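Local structure of concanavalin B (Canavalia ensiformis, 6CAF) at residues A33-Q38 with H152-K157; E72-L75 with G80-V83; S92-C97 with G141-V146. The protein may act as a carbohydrate-binding protein of the seed and has the chitinase-like fold of glycosyl hydrolase family 18. All coordinates share one frame; numbering follows the deposited sequence.

Interaction 1: A33-Q38 with H152-K157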
loop_
_atom_site.group_PDB
_atom_site.type_symbol
_atom_site.label_atom_id
_atom_site.label_comp_id
_atom_site.label_asym_id
_atom_site.label_seq_id
_atom_site.Cartn_x
_atom_site.Cartn_y
_atom_site.Cartn_z
ATOM N N ALA A 33 4.438 6.806 -0.891
ATOM C CA ALA A 33 4.613 5.390 -0.619
ATOM C C ALA A 33 4.999 4.692 -1.932
ATOM O O ALA A 33 4.674 5.183 -3.022
ATOM C CB ALA A 33 3.293 4.806 -0.115
ATOM N N VAL A 34 5.645 3.536 -1.808
ATOM C CA VAL A 34 6.025 2.786 -2.986
ATOM C C VAL A 34 5.953 1.298 -2.704
ATOM O O VAL A 34 6.222 0.853 -1.582
ATOM C CB VAL A 34 7.436 3.188 -3.451
ATOM C CG1 VAL A 34 8.511 2.754 -2.466
ATOM C CG2 VAL A 34 7.753 2.698 -4.856
ATOM N N TYR A 35 5.591 0.543 -3.734
ATOM C CA TYR A 35 5.603 -0.910 -3.695
ATOM C C TYR A 35 6.968 -1.449 -4.103
ATOM O O TYR A 35 7.535 -1.064 -5.128
ATOM C CB TYR A 35 4.541 -1.481 -4.609
ATOM C CG TYR A 35 3.117 -1.244 -4.167
ATOM C CD1 TYR A 35 2.465 -0.053 -4.448
ATOM C CD2 TYR A 35 2.429 -2.200 -3.466
ATOM C CE1 TYR A 35 1.160 0.174 -4.063
ATOM C CE2 TYR A 35 1.121 -1.988 -3.094
ATOM C CZ TYR A 35 0.481 -0.829 -3.376
ATOM O OH TYR A 35 -0.838 -0.674 -2.980
ATOM N N TRP A 36 7.455 -2.377 -3.291
ATOM C CA TRP A 36 8.741 -3.024 -3.484
ATOM C C TRP A 36 8.617 -4.512 -3.267
ATOM O O TRP A 36 7.996 -4.933 -2.306
ATOM C CB TRP A 36 9.767 -2.439 -2.503
ATOM C CG TRP A 36 11.112 -3.078 -2.620
ATOM C CD1 TRP A 36 12.139 -2.659 -3.428
ATOM C CD2 TRP A 36 11.557 -4.287 -1.981
ATOM N NE1 TRP A 36 13.189 -3.548 -3.331
ATOM C CE2 TRP A 36 12.843 -4.558 -2.463
ATOM C CE3 TRP A 36 11.015 -5.141 -1.022
ATOM C CZ2 TRP A 36 13.570 -5.660 -2.043
ATOM C CZ3 TRP A 36 11.718 -6.228 -0.625
ATOM C CH2 TRP A 36 12.981 -6.480 -1.117
ATOM N N GLY A 37 9.212 -5.307 -4.141
ATOM C CA GLY A 37 9.210 -6.735 -3.920
ATOM C C GLY A 37 9.491 -7.641 -5.084
ATOM O O GLY A 37 9.278 -8.826 -4.964
ATOM N N GLN A 38 10.030 -7.208 -6.122
ATOM C CA GLN A 38 10.380 -7.930 -7.348
ATOM C C GLN A 38 11.813 -7.637 -7.702
ATOM O O GLN A 38 12.400 -6.691 -7.201
ATOM C CB GLN A 38 9.443 -7.582 -8.500
ATOM C CG GLN A 38 9.446 -6.168 -8.997
ATOM C CD GLN A 38 8.456 -5.975 -10.152
ATOM O OE1 GLN A 38 7.525 -6.780 -10.331
ATOM N NE2 GLN A 38 8.695 -4.956 -10.969
ATOM N N HIS A 152 -0.809 -3.795 4.944
ATOM C CA HIS A 152 -1.492 -3.154 3.834
ATOM C C HIS A 152 -2.339 -4.176 3.078
ATOM O O HIS A 152 -1.851 -5.205 2.626
ATOM C CB HIS A 152 -0.450 -2.547 2.925
ATOM C CG HIS A 152 -0.973 -1.871 1.720
ATOM N ND1 HIS A 152 -1.846 -0.818 1.783
ATOM C CD2 HIS A 152 -0.643 -2.016 0.421
ATOM C CE1 HIS A 152 -2.047 -0.353 0.565
ATOM N NE2 HIS A 152 -1.315 -1.058 -0.272
ATOM N N PHE A 153 -3.638 -3.881 2.979
ATOM C CA PHE A 153 -4.611 -4.776 2.364
ATOM C C PHE A 153 -4.747 -4.438 0.876
ATOM O O PHE A 153 -5.611 -3.647 0.480
ATOM C CB PHE A 153 -5.974 -4.618 3.041
ATOM C CG PHE A 153 -6.139 -5.280 4.378
ATOM C CD1 PHE A 153 -5.274 -5.045 5.421
ATOM C CD2 PHE A 153 -7.252 -6.081 4.594
ATOM C CE1 PHE A 153 -5.502 -5.626 6.647
ATOM C CE2 PHE A 153 -7.503 -6.614 5.826
ATOM C CZ PHE A 153 -6.619 -6.410 6.846
ATOM N N ASP A 154 -3.931 -5.062 0.031
ATOM C CA ASP A 154 -4.002 -4.808 -1.412
ATOM C C ASP A 154 -4.866 -5.904 -2.044
ATOM O O ASP A 154 -4.397 -6.770 -2.809
ATOM C CB ASP A 154 -2.609 -4.717 -2.041
ATOM C CG ASP A 154 -2.601 -4.047 -3.379
ATOM O OD1 ASP A 154 -3.669 -3.838 -3.983
ATOM O OD2 ASP A 154 -1.482 -3.767 -3.875
ATOM N N ILE A 155 -6.133 -5.885 -1.674
ATOM C CA ILE A 155 -7.019 -6.985 -1.974
ATOM C C ILE A 155 -7.694 -6.716 -3.307
ATOM O O ILE A 155 -8.782 -6.145 -3.379
ATOM C CB ILE A 155 -8.018 -7.214 -0.830
ATOM C CG1 ILE A 155 -7.296 -7.343 0.538
ATOM C CG2 ILE A 155 -8.918 -8.405 -1.108
ATOM C CD1 ILE A 155 -6.189 -8.352 0.568
ATOM N N GLN A 156 -7.008 -7.094 -4.377
ATOM C CA GLN A 156 -7.444 -6.732 -5.691
ATOM C C GLN A 156 -7.934 -7.898 -6.518
ATOM O O GLN A 156 -8.687 -7.712 -7.471
ATOM C CB GLN A 156 -6.411 -5.872 -6.425
ATOM C CG GLN A 156 -5.002 -6.218 -6.374
ATOM C CD GLN A 156 -4.184 -5.455 -7.348
ATOM O OE1 GLN A 156 -4.175 -5.773 -8.522
ATOM N NE2 GLN A 156 -3.516 -4.419 -6.878
ATOM N N LYS A 157 -7.526 -9.091 -6.126
ATOM C CA LYS A 157 -7.823 -10.298 -6.836
ATOM C C LYS A 157 -7.835 -11.459 -5.844
ATOM O O LYS A 157 -7.105 -12.435 -6.021
ATOM C CB LYS A 157 -6.773 -10.513 -7.949
ATOM C CG LYS A 157 -7.128 -11.615 -8.915
ATOM C CD LYS A 157 -5.928 -12.159 -9.686
ATOM C CE LYS A 157 -4.733 -12.547 -8.814
ATOM N NZ LYS A 157 -5.027 -13.389 -7.624
#
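The His152 ring meets the Tyr35 hydroxyl at its edge, near the plane of the imidazole. Phe57 of strand 55-64 stacks on this imidazole. The Tyr35 ring is approached obliquely, by His152 NE2 and by Asp154 OD2. The two rings themselves sit obliquely, with centroids 5.6 Å apart. Both residues are inside the parallel barrel of the TIM-barrel fold, on strands 31-36 and 150-154. Their CA atoms are 10.6 Å apart, so long side chains span the barrel interior. His152 turns CG anti to its own N (chi1 179°), which brings NE2 to the tyrosine. His152 NE2 donates to Tyr35 OH at 2.8 Å, and the bond is nearly straight (169°). On the other side of the ring, ND1 is bonded to Ser185 OG, so both nitrogens are engaged and the ring is fixed in its rotation. Tyr35 OH is also hydrogen-bonded to Glu250 OE1. This gives the buried hydroxyl two polar partners. Asp154 OD2 comes to 3.2 Å from Tyr35 CE2, oblique to the ring. His152, Asp154 and Gln156 fall on the family's DxxDxDxE signature. In active chitinases its last residue is the catalytic glutamate; here it is glutamine, and a histidine replaces the middle aspartate. That is consistent with carbohydrate binding rather than cleavage. The Gln156 amide folds back on the aspartate: NE2 donates to Asp154 OD1 at 3.0 Å and 178°, coming from above the carboxylate plane.

Interaction 2: E72-L75 with G80-V83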
loop_
_atom_site.group_PDB
_atom_site.type_symbol
_atom_site.label_atom_id
_atom_site.label_comp_id
_atom_site.label_asym_id
_atom_site.label_seq_id
_atom_site.Cartn_x
_atom_site.Cartn_y
_atom_site.Cartn_z
ATOM N N GLU A 72 3.870 -18.530 3.785
ATOM C CA GLU A 72 5.245 -18.287 3.417
ATOM C C GLU A 72 5.367 -17.135 2.447
ATOM O O GLU A 72 4.538 -16.963 1.548
ATOM C CB GLU A 72 5.853 -19.536 2.817
ATOM C CG GLU A 72 7.326 -19.363 2.490
ATOM C CD GLU A 72 8.227 -19.179 3.729
ATOM O OE1 GLU A 72 8.343 -18.067 4.354
ATOM O OE2 GLU A 72 8.868 -20.187 4.071
ATOM N N LEU A 73 6.397 -16.323 2.645
ATOM C CA LEU A 73 6.618 -15.184 1.797
ATOM C C LEU A 73 7.519 -15.554 0.624
ATOM O O LEU A 73 8.587 -16.140 0.795
ATOM C CB LEU A 73 7.227 -14.049 2.627
ATOM C CG LEU A 73 7.381 -12.717 1.882
ATOM C CD1 LEU A 73 6.026 -12.123 1.548
ATOM C CD2 LEU A 73 8.178 -11.778 2.732
ATOM N N GLU A 74 7.078 -15.189 -0.568
ATOM C CA GLU A 74 7.870 -15.351 -1.773
ATOM C C GLU A 74 7.826 -14.030 -2.527
ATOM O O GLU A 74 6.769 -13.577 -2.942
ATOM C CB GLU A 74 7.266 -16.438 -2.664
ATOM C CG GLU A 74 7.424 -17.850 -2.142
ATOM C CD GLU A 74 8.639 -18.576 -2.694
ATOM O OE1 GLU A 74 9.508 -17.963 -3.334
ATOM O OE2 GLU A 74 8.707 -19.782 -2.465
ATOM N N LEU A 75 8.987 -13.422 -2.665
ATOM C CA LEU A 75 9.135 -12.169 -3.400
ATOM C C LEU A 75 9.839 -12.522 -4.708
ATOM O O LEU A 75 10.956 -13.066 -4.686
ATOM C CB LEU A 75 9.951 -11.169 -2.583
ATOM C CG LEU A 75 9.332 -10.760 -1.236
ATOM C CD1 LEU A 75 10.197 -9.694 -0.584
ATOM C CD2 LEU A 75 7.900 -10.281 -1.404
ATOM N N GLY A 80 12.714 -16.315 -0.981
ATOM C CA GLY A 80 11.720 -17.289 -0.647
ATOM C C GLY A 80 12.251 -18.633 -1.025
ATOM O O GLY A 80 13.302 -18.738 -1.712
ATOM N N PRO A 81 11.552 -19.692 -0.591
ATOM C CA PRO A 81 12.050 -21.043 -0.851
ATOM C C PRO A 81 12.291 -21.295 -2.326
ATOM O O PRO A 81 13.248 -21.959 -2.694
ATOM C CB PRO A 81 10.925 -21.956 -0.354
ATOM C CG PRO A 81 10.085 -21.134 0.530
ATOM C CD PRO A 81 10.364 -19.677 0.265
ATOM N N SER A 82 11.408 -20.801 -3.180
ATOM C CA SER A 82 11.537 -21.104 -4.585
ATOM C C SER A 82 12.746 -20.411 -5.229
ATOM O O SER A 82 13.267 -20.869 -6.226
ATOM C CB SER A 82 10.238 -20.780 -5.331
ATOM O OG SER A 82 10.141 -19.403 -5.539
ATOM N N VAL A 83 13.187 -19.312 -4.646
ATOM C CA VAL A 83 14.323 -18.539 -5.143
ATOM C C VAL A 83 15.658 -19.054 -4.572
ATOM O O VAL A 83 16.721 -18.914 -5.178
ATOM C CB VAL A 83 14.158 -17.045 -4.715
ATOM C CG1 VAL A 83 15.381 -16.236 -5.096
ATOM C CG2 VAL A 83 12.896 -16.460 -5.314
#
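Glu74 and Ser82 join two parts of the long loop that leads from barrel strand 55-64 to helix 91-99. The second part, Gly80 to Val83, is a type I beta turn with Pro81 and Ser82 at its corners. Val83 N bonds back to Gly80 O at 3.0 Å. The Glu74 carboxylate reaches across and takes hold of this turn. Its chain bends at chi2 (-95°), which carries the carboxylate over to Ser82. Glu74 OE2 accepts Ser82 N at 3.0 Å through its syn lone pair. The bond is fairly straight, at 155°. Glu74 OE1 accepts Ser82 OG at 2.7 Å, from well above the carboxylate plane. A weak, longer bond from Ser82 N to OE1 adds to these. Backbone and hydroxyl of one serine are thus gripped by one carboxylate, which limits how that group can turn. Ser82 OG lies between its backbone N and carbonyl carbon (chi1 78°), on the side where the glutamate arrives. Pro81 has no N-H to give, but its ring touches the same group, with CD 3.2 Å from Glu74 OE2. Gly80 packs close as well, its CA 3.6 Å from Leu73 O. A side chain at Gly80 would run into Leu73 O and Glu74 OE1, so the close approach depends on its absence. Further along, Val83 CG2 rests 4.0 Å from Leu75 O. Behind this polar edge, Leu73 and Leu75 turn to the protein interior and touch Leu61 and Ile58 of strand 55-64. The disulfide Cys79-Cys87 ties the chain beside the turn. The contact is a type I turn whose Ser82 is bound by the Glu74 carboxylate, in a strand-to-helix loop of a TIM barrel of glycosyl hydrolase family 18.

Interaction 3: S92-C97 with G141-V146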
loop_
_atom_site.group_PDB
_atom_site.type_symbol
_atom_site.label_atom_id
_atom_site.label_comp_id
_atom_site.label_asym_id
_atom_site.label_seq_id
_atom_site.Cartn_x
_atom_site.Cartn_y
_atom_site.Cartn_z
ATOM N N SER A 92 17.904 -6.868 8.407
ATOM C CA SER A 92 18.770 -5.727 8.691
ATOM C C SER A 92 18.376 -4.504 7.829
ATOM O O SER A 92 18.437 -3.371 8.301
ATOM C CB SER A 92 20.243 -6.091 8.459
ATOM O OG SER A 92 20.455 -6.414 7.104
ATOM N N GLN A 93 17.966 -4.732 6.586
ATOM C CA GLN A 93 17.570 -3.653 5.700
ATOM C C GLN A 93 16.278 -3.004 6.170
ATOM O O GLN A 93 16.128 -1.773 6.134
ATOM C CB GLN A 93 17.435 -4.120 4.246
ATOM C CG GLN A 93 18.761 -4.493 3.621
ATOM C CD GLN A 93 18.635 -5.056 2.233
ATOM O OE1 GLN A 93 18.119 -4.394 1.319
ATOM N NE2 GLN A 93 19.154 -6.270 2.044
ATOM N N ILE A 94 15.341 -3.825 6.635
ATOM C CA ILE A 94 14.112 -3.296 7.178
ATOM C C ILE A 94 14.406 -2.386 8.371
ATOM O O ILE A 94 13.892 -1.272 8.492
ATOM C CB ILE A 94 13.187 -4.450 7.589
ATOM C CG1 ILE A 94 12.667 -5.137 6.331
ATOM C CG2 ILE A 94 12.046 -3.963 8.467
ATOM C CD1 ILE A 94 12.040 -6.490 6.578
ATOM N N LYS A 95 15.242 -2.871 9.281
ATOM C CA LYS A 95 15.539 -2.114 10.477
ATOM C C LYS A 95 16.275 -0.817 10.153
ATOM O O LYS A 95 15.978 0.211 10.761
ATOM C CB LYS A 95 16.302 -2.972 11.477
ATOM C CG LYS A 95 15.360 -4.013 12.083
ATOM C CD LYS A 95 16.019 -4.998 13.015
ATOM C CE LYS A 95 14.959 -5.804 13.742
ATOM N NZ LYS A 95 15.582 -6.825 14.602
ATOM N N GLU A 96 17.159 -0.822 9.145
ATOM C CA GLU A 96 17.810 0.445 8.751
ATOM C C GLU A 96 16.822 1.400 8.108
ATOM O O GLU A 96 16.868 2.611 8.370
ATOM C CB GLU A 96 19.078 0.309 7.870
ATOM C CG GLU A 96 19.056 -0.616 6.652
ATOM C CD GLU A 96 20.469 -0.878 6.097
ATOM O OE1 GLU A 96 21.434 -0.524 6.809
ATOM O OE2 GLU A 96 20.645 -1.429 4.967
ATOM N N CYS A 97 15.912 0.868 7.299
ATOM C CA CYS A 97 14.831 1.704 6.768
ATOM C C CYS A 97 14.106 2.400 7.899
ATOM O O CYS A 97 13.830 3.611 7.843
ATOM C CB CYS A 97 13.828 0.843 5.983
ATOM S SG CYS A 97 14.399 0.197 4.394
ATOM N N GLY A 141 10.289 -14.846 11.845
ATOM C CA GLY A 141 9.327 -15.065 10.770
ATOM C C GLY A 141 9.989 -14.966 9.412
ATOM O O GLY A 141 11.219 -14.967 9.289
ATOM N N PRO A 142 9.164 -14.892 8.367
ATOM C CA PRO A 142 9.708 -14.884 7.022
ATOM C C PRO A 142 10.723 -13.777 6.733
ATOM O O PRO A 142 11.626 -13.990 5.948
ATOM C CB PRO A 142 8.446 -14.764 6.161
ATOM C CG PRO A 142 7.400 -15.475 6.977
ATOM C CD PRO A 142 7.695 -15.033 8.372
ATOM N N LEU A 143 10.541 -12.614 7.347
ATOM C CA LEU A 143 11.431 -11.466 7.191
ATOM C C LEU A 143 12.422 -11.330 8.328
ATOM O O LEU A 143 13.042 -10.303 8.485
ATOM C CB LEU A 143 10.612 -10.178 7.009
ATOM C CG LEU A 143 9.870 -10.084 5.669
ATOM C CD1 LEU A 143 8.872 -8.962 5.707
ATOM C CD2 LEU A 143 10.840 -9.889 4.520
ATOM N N GLY A 144 12.617 -12.410 9.080
ATOM C CA GLY A 144 13.438 -12.352 10.260
ATOM C C GLY A 144 12.635 -11.984 11.475
ATOM O O GLY A 144 11.422 -12.213 11.553
ATOM N N LYS A 145 13.315 -11.399 12.444
ATOM C CA LYS A 145 12.682 -10.944 13.660
ATOM C C LYS A 145 12.487 -9.435 13.515
ATOM O O LYS A 145 13.447 -8.662 13.611
ATOM C CB LYS A 145 13.505 -11.280 14.897
ATOM C CG LYS A 145 12.765 -11.039 16.184
ATOM C CD LYS A 145 13.526 -11.616 17.376
ATOM C CE LYS A 145 13.239 -13.095 17.551
ATOM N NZ LYS A 145 13.856 -13.602 18.806
ATOM N N VAL A 146 11.261 -9.039 13.202
ATOM C CA VAL A 146 10.945 -7.663 12.871
ATOM C C VAL A 146 9.655 -7.213 13.535
ATOM O O VAL A 146 8.835 -8.052 13.949
ATOM C CB VAL A 146 10.815 -7.441 11.336
ATOM C CG1 VAL A 146 12.141 -7.686 10.617
ATOM C CG2 VAL A 146 9.708 -8.291 10.718
#
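Leu143, Lys145 and Val146 are the residues of 141-146 that meet Ile94 and Lys95 of helix 91-99. The segment starts with a type I beta turn from Gly141 to Gly144. Its ends are joined twice: Gly144 N bonds to Gly141 O, and Gly141 N bonds to Gly144 O. Pro142, at the first corner, packs on Tyr129 and Phe134 of helix 120-135. Leu143, at the second corner, points to the helix. Its CB lies 4.0 Å from Ile94 CD1, and Leu143 CD1 is 4.1 Å from the same methyl. The two side chains cross at about a right angle, so the isoleucine brings one methyl end to the leucine. Gly144 follows with a positive phi (89°) and sends the chain on toward the helix. In the TIM barrel this segment belongs to the connection from helix 120-135 to strand 150-154, and it lies against the outer helix 91-99. Ile58 of barrel strand 55-64 touches both Ile94 and Leu143 from the core side. Lys145 turns its own side chain away and takes part through its backbone. Lys95, with its chain extended beyond CG, brings NZ to 3.0 Å from Lys145 O, nearly along the C=O axis (165°). Lys95 NZ also forms a salt bridge with Glu91, whose other oxygen accepts Lys145 N. Glu91 therefore links the same ammonium to the backbone on the other side of Lys145. With a leucine in place of Lys95, Lys145 O would probably be left without this donor and Glu91 without its ionic mate. Val146 closes the segment: its CG1 approaches Ile94 CD1 at 4.2 Å, while its backbone is hydrogen-bonded to Glu137.

Overall arrangement
All three contacts belong to one TIM barrel. Interaction 1 lies inside it, about 5 Å from the chain centre, and joins strands 31-36 and 150-154. Interactions 2 and 3 are peripheral, with centres about 20 and 18 Å out, on the same side. Both fall in sequence between the two segments of interaction 1, interaction 2 first. Their centres are about 15 Å apart. They touch through Leu73 with Pro142 and Leu143, so the loop before helix 91-99 packs on the loop before strand 150-154. Leu75 of interaction 2 also touches Trp36 and Gly37. Outer loops are thus packed against each other and against the strand that carries Tyr35.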